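Local coordinates for acyl-CoA synthetase (AMP-forming)/AMP-acid ligase II-like protein (Dyadobacter fermentans, PDB 4GS5), which probably activates medium-chain fatty acids with ATP as acyl-adenylates and joins them to coenzyme A, at residues A[114-117]-A[121-124]; A[136-141]-A[162-167]. One frame throughout, in Å; residues are numbered along the deposited sequence.

Overall arrangement
Contacts 1 and 2 follow one another along the chain, on the same side of its centre, with their own centres about 16 Å apart. Contact 1 folds the loop between strands 105-109 and 126-129 on itself, and contact 2 joins the next two helices, 131-139 and 162-169. Helix 131-139 is what connects them: while Leu138 faces helix 162-169, its neighbour Ile137 lies against the loop, with Ile137 CG1 3.4 Å from Asn114 OD1 and Ile137 CD1 3.7 Å from Pro115 CG. The contact centres lie about 26 and 19 Å from the centre of the chain. Both belong to the AMP-binding region, and no ligand or catalytic residue is identified at either.

Contact 1: A[114-117]-A[121-124]; sequences NPLA and HADF
The backbone N of Leu116 donates a hydrogen bond to Asn114 OD1, 3.0 Å away, and so ties the residue that makes this contact to the start of its own turn. The bond is bent, with an N-H...O angle of 137°, yet the donor lies in the carbonyl plane of the amide. This is an Asx turn, overlaid on a type I beta turn from Asn114 to Ala117 that is closed by Ala117 N bonding to Asn114 O at 3.1 Å. Asparagine suits the first position because its short amide can curl back onto the chain, and the ring of Pro115 already fixes a phi that the second position needs. The amide's other end is held too, since Asn114 ND2 is hydrogen-bonded to Thr143 OG1.

Both segments belong to the loop joining strand 105-109 to strand 126-129, which run parallel to strand 80-83 and flank it in the alpha/beta core of this adenylate-forming family. Here the loop doubles back, and it is Leu116 that spans the gap. With CG beside the backbone N (chi1 -74°), its branched end is carried nearer to 121-124 than its CB bond alone would suggest. The methyl CD2 meets Ala122 CB at 3.7 Å, a small group pointing toward the first segment and matched to a methyl. The same CD2 lies at the edge of the Phe124 ring, near its plane, with CE2 4.4 Å away, a looser approach than that to the alanine.

These are purely apolar touches, burying 77 Å² in all. Leu116 also packs on Ile137 and Leu150, while the Phe124 ring also touches Leu82 of strand 80-83. Asp123, between the two apolar residues, points away from 114-117, as suits an exposed carboxylate.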
# COMPACT_ATOMS: atom_id res chain seq x y z
N ASN A 114 -11.68 -17.63 -2.92
CA ASN A 114 -12.57 -17.76 -1.78
C ASN A 114 -12.08 -18.82 -0.81
O ASN A 114 -12.37 -20.00 -0.98
CB ASN A 114 -14.00 -18.09 -2.23
CG ASN A 114 -15.01 -17.95 -1.10
OD1 ASN A 114 -14.70 -18.23 0.07
ND2 ASN A 114 -16.22 -17.51 -1.44
N PRO A 115 -11.32 -18.38 0.21
CA PRO A 115 -10.72 -19.27 1.21
C PRO A 115 -11.74 -20.05 2.05
O PRO A 115 -11.35 -21.05 2.65
CB PRO A 115 -9.92 -18.32 2.09
CG PRO A 115 -10.45 -16.96 1.79
CD PRO A 115 -10.90 -16.98 0.38
N LEU A 116 -12.98 -19.60 2.11
CA LEU A 116 -14.00 -20.28 2.91
C LEU A 116 -14.81 -21.26 2.09
O LEU A 116 -15.55 -22.09 2.63
CB LEU A 116 -14.94 -19.28 3.58
CG LEU A 116 -14.41 -18.47 4.76
CD1 LEU A 116 -15.56 -17.73 5.42
CD2 LEU A 116 -13.69 -19.36 5.76
N ALA A 117 -14.68 -21.16 0.77
CA ALA A 117 -15.55 -21.91 -0.13
C ALA A 117 -15.47 -23.41 0.07
O ALA A 117 -16.49 -24.10 0.02
CB ALA A 117 -15.27 -21.55 -1.59
N HIS A 121 -17.70 -25.54 8.67
CA HIS A 121 -17.27 -25.60 10.05
C HIS A 121 -16.04 -24.74 10.26
O HIS A 121 -15.31 -24.91 11.24
CB HIS A 121 -17.02 -27.05 10.48
CG HIS A 121 -18.25 -27.75 10.94
ND1 HIS A 121 -19.42 -27.08 11.26
CD2 HIS A 121 -18.52 -29.06 11.14
CE1 HIS A 121 -20.33 -27.94 11.64
NE2 HIS A 121 -19.82 -29.16 11.57
N ALA A 122 -15.81 -23.82 9.33
CA ALA A 122 -14.78 -22.81 9.46
C ALA A 122 -14.97 -22.08 10.77
O ALA A 122 -16.09 -21.67 11.08
CB ALA A 122 -14.87 -21.82 8.30
N ASP A 123 -13.90 -21.93 11.55
CA ASP A 123 -13.97 -21.16 12.78
C ASP A 123 -12.58 -20.70 13.21
O ASP A 123 -11.84 -21.44 13.84
CB ASP A 123 -14.66 -21.98 13.88
CG ASP A 123 -15.21 -21.11 15.00
OD1 ASP A 123 -15.51 -21.66 16.08
OD2 ASP A 123 -15.33 -19.87 14.81
N PHE A 124 -12.22 -19.47 12.85
CA PHE A 124 -10.86 -18.99 13.07
C PHE A 124 -10.80 -17.77 13.96
O PHE A 124 -11.82 -17.14 14.23
CB PHE A 124 -10.20 -18.71 11.72
CG PHE A 124 -10.23 -19.89 10.80
CD1 PHE A 124 -9.37 -20.95 11.00
CD2 PHE A 124 -11.16 -19.96 9.78
CE1 PHE A 124 -9.42 -22.07 10.18
CE2 PHE A 124 -11.21 -21.07 8.94
CZ PHE A 124 -10.34 -22.12 9.15

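Contact 2: A[136-141]-A[162-167]; sequences SILENS and HALAMQ
Leu138 and Gln167 face each other and account for most of the 144 Å² buried between the segments. Their side chains come from opposite directions, the leucine from the last turn of helix 131-139 and the glutamine from helix 162-169. Gln167 holds its chain extended beyond CG (chi2 178°), which carries the amide across to the leucine: NE2 comes to 3.7 Å from Leu138 CB and 4.1 Å from Leu138 CD1. Glutamine fits this place as a long side chain whose amide can lie against a leucine at a partly exposed edge.

The same CD1 methyl of Leu138 also touches Leu164 CD1 at 4.0 Å, so it is shared between the amide and the second leucine. The two leucine side chains cross at about a right angle. Leu164 has CG anti to its backbone N (chi1 173°), and this swings the branched end toward helix 131-139, where it also lies on Pro131 and Gln135. Leucine is apt here, since Leu164 is buried.

At the solvent side, the carboxylate of exposed Glu139 comes nearer to the glutamine than its CB bond suggests. OE2 stops 4.1 Å from Gln167 NE2, too far for a hydrogen bond, with the carboxylate and amide planes 75° apart; the approach is probably mildly favourable electrostatically.

This is side-chain packing between successive helices of an alpha/beta domain: helix 131-139 leads from strand 126-129 to 153-155, and helix 162-169 from 153-155 to 175-180, neighbouring parallel strands in the ANL (adenylate-forming) fold.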
# COMPACT_ATOMS: atom_id res chain seq x y z
N SER A 136 -14.75 -11.72 -2.29
CA SER A 136 -15.28 -12.96 -2.87
C SER A 136 -16.13 -13.69 -1.85
O SER A 136 -17.21 -14.18 -2.16
CB SER A 136 -14.15 -13.90 -3.31
OG SER A 136 -13.60 -13.51 -4.55
N ILE A 137 -15.63 -13.78 -0.63
CA ILE A 137 -16.38 -14.38 0.47
C ILE A 137 -17.71 -13.66 0.65
O ILE A 137 -18.74 -14.30 0.83
CB ILE A 137 -15.59 -14.31 1.78
CG1 ILE A 137 -14.42 -15.29 1.75
CG2 ILE A 137 -16.52 -14.57 2.97
CD1 ILE A 137 -13.45 -15.11 2.91
N LEU A 138 -17.68 -12.33 0.61
CA LEU A 138 -18.89 -11.52 0.80
C LEU A 138 -19.90 -11.61 -0.35
O LEU A 138 -21.09 -11.38 -0.14
CB LEU A 138 -18.50 -10.06 1.02
CG LEU A 138 -17.77 -9.80 2.34
CD1 LEU A 138 -17.06 -8.46 2.32
CD2 LEU A 138 -18.78 -9.89 3.49
N GLU A 139 -19.43 -11.93 -1.55
CA GLU A 139 -20.30 -11.96 -2.73
C GLU A 139 -20.96 -13.32 -2.93
O GLU A 139 -22.05 -13.44 -3.50
CB GLU A 139 -19.53 -11.58 -3.98
CG GLU A 139 -19.28 -10.09 -4.10
CD GLU A 139 -20.52 -9.33 -4.51
OE1 GLU A 139 -21.07 -9.63 -5.60
OE2 GLU A 139 -20.95 -8.43 -3.74
N ASN A 140 -20.26 -14.36 -2.48
CA ASN A 140 -20.69 -15.73 -2.68
C ASN A 140 -21.63 -16.14 -1.54
O ASN A 140 -21.20 -16.39 -0.41
CB ASN A 140 -19.46 -16.63 -2.75
CG ASN A 140 -19.80 -18.06 -3.12
OD1 ASN A 140 -20.93 -18.51 -2.89
ND2 ASN A 140 -18.84 -18.77 -3.70
N SER A 141 -22.92 -16.19 -1.85
CA SER A 141 -23.95 -16.37 -0.83
C SER A 141 -23.92 -17.73 -0.13
O SER A 141 -24.76 -18.02 0.71
CB SER A 141 -25.35 -16.09 -1.39
OG SER A 141 -25.64 -14.71 -1.31
N HIS A 162 -13.75 1.62 -2.75
CA HIS A 162 -14.87 2.23 -2.02
C HIS A 162 -15.99 1.24 -1.67
O HIS A 162 -16.44 1.20 -0.52
CB HIS A 162 -15.43 3.42 -2.79
CG HIS A 162 -16.36 4.27 -1.98
ND1 HIS A 162 -17.68 4.48 -2.34
CD2 HIS A 162 -16.17 4.96 -0.84
CE1 HIS A 162 -18.25 5.27 -1.45
NE2 HIS A 162 -17.36 5.58 -0.53
N ALA A 163 -16.43 0.45 -2.64
CA ALA A 163 -17.47 -0.56 -2.38
C ALA A 163 -17.08 -1.61 -1.33
O ALA A 163 -17.90 -1.99 -0.50
CB ALA A 163 -17.92 -1.23 -3.70
N LEU A 164 -15.84 -2.07 -1.35
CA LEU A 164 -15.43 -3.05 -0.36
C LEU A 164 -15.26 -2.34 1.00
O LEU A 164 -15.59 -2.89 2.04
CB LEU A 164 -14.15 -3.79 -0.79
CG LEU A 164 -13.54 -4.72 0.25
CD1 LEU A 164 -14.49 -5.84 0.62
CD2 LEU A 164 -12.17 -5.31 -0.18
N ALA A 165 -14.77 -1.11 0.98
CA ALA A 165 -14.65 -0.35 2.22
C ALA A 165 -16.03 -0.17 2.90
O ALA A 165 -16.16 -0.33 4.12
CB ALA A 165 -13.99 1.00 1.97
N MSE A 166 -17.05 0.14 2.12
CA MSE A 166 -18.41 0.26 2.65
C MSE A 166 -18.94 -1.04 3.26
O MSE A 166 -19.61 -1.01 4.30
CB MSE A 166 -19.38 0.78 1.59
CG MSE A 166 -19.16 2.23 1.19
SE MSE A 166 -19.71 3.49 2.56
CE MSE A 166 -18.32 4.84 2.35
N GLN A 167 -18.66 -2.16 2.62
CA GLN A 167 -19.02 -3.49 3.15
C GLN A 167 -18.30 -3.84 4.45
O GLN A 167 -18.89 -4.41 5.37
CB GLN A 167 -18.69 -4.58 2.12
CG GLN A 167 -19.75 -4.77 1.04
CD GLN A 167 -19.36 -5.84 0.03
OE1 GLN A 167 -18.40 -5.67 -0.73
NE2 GLN A 167 -20.11 -6.93 0.01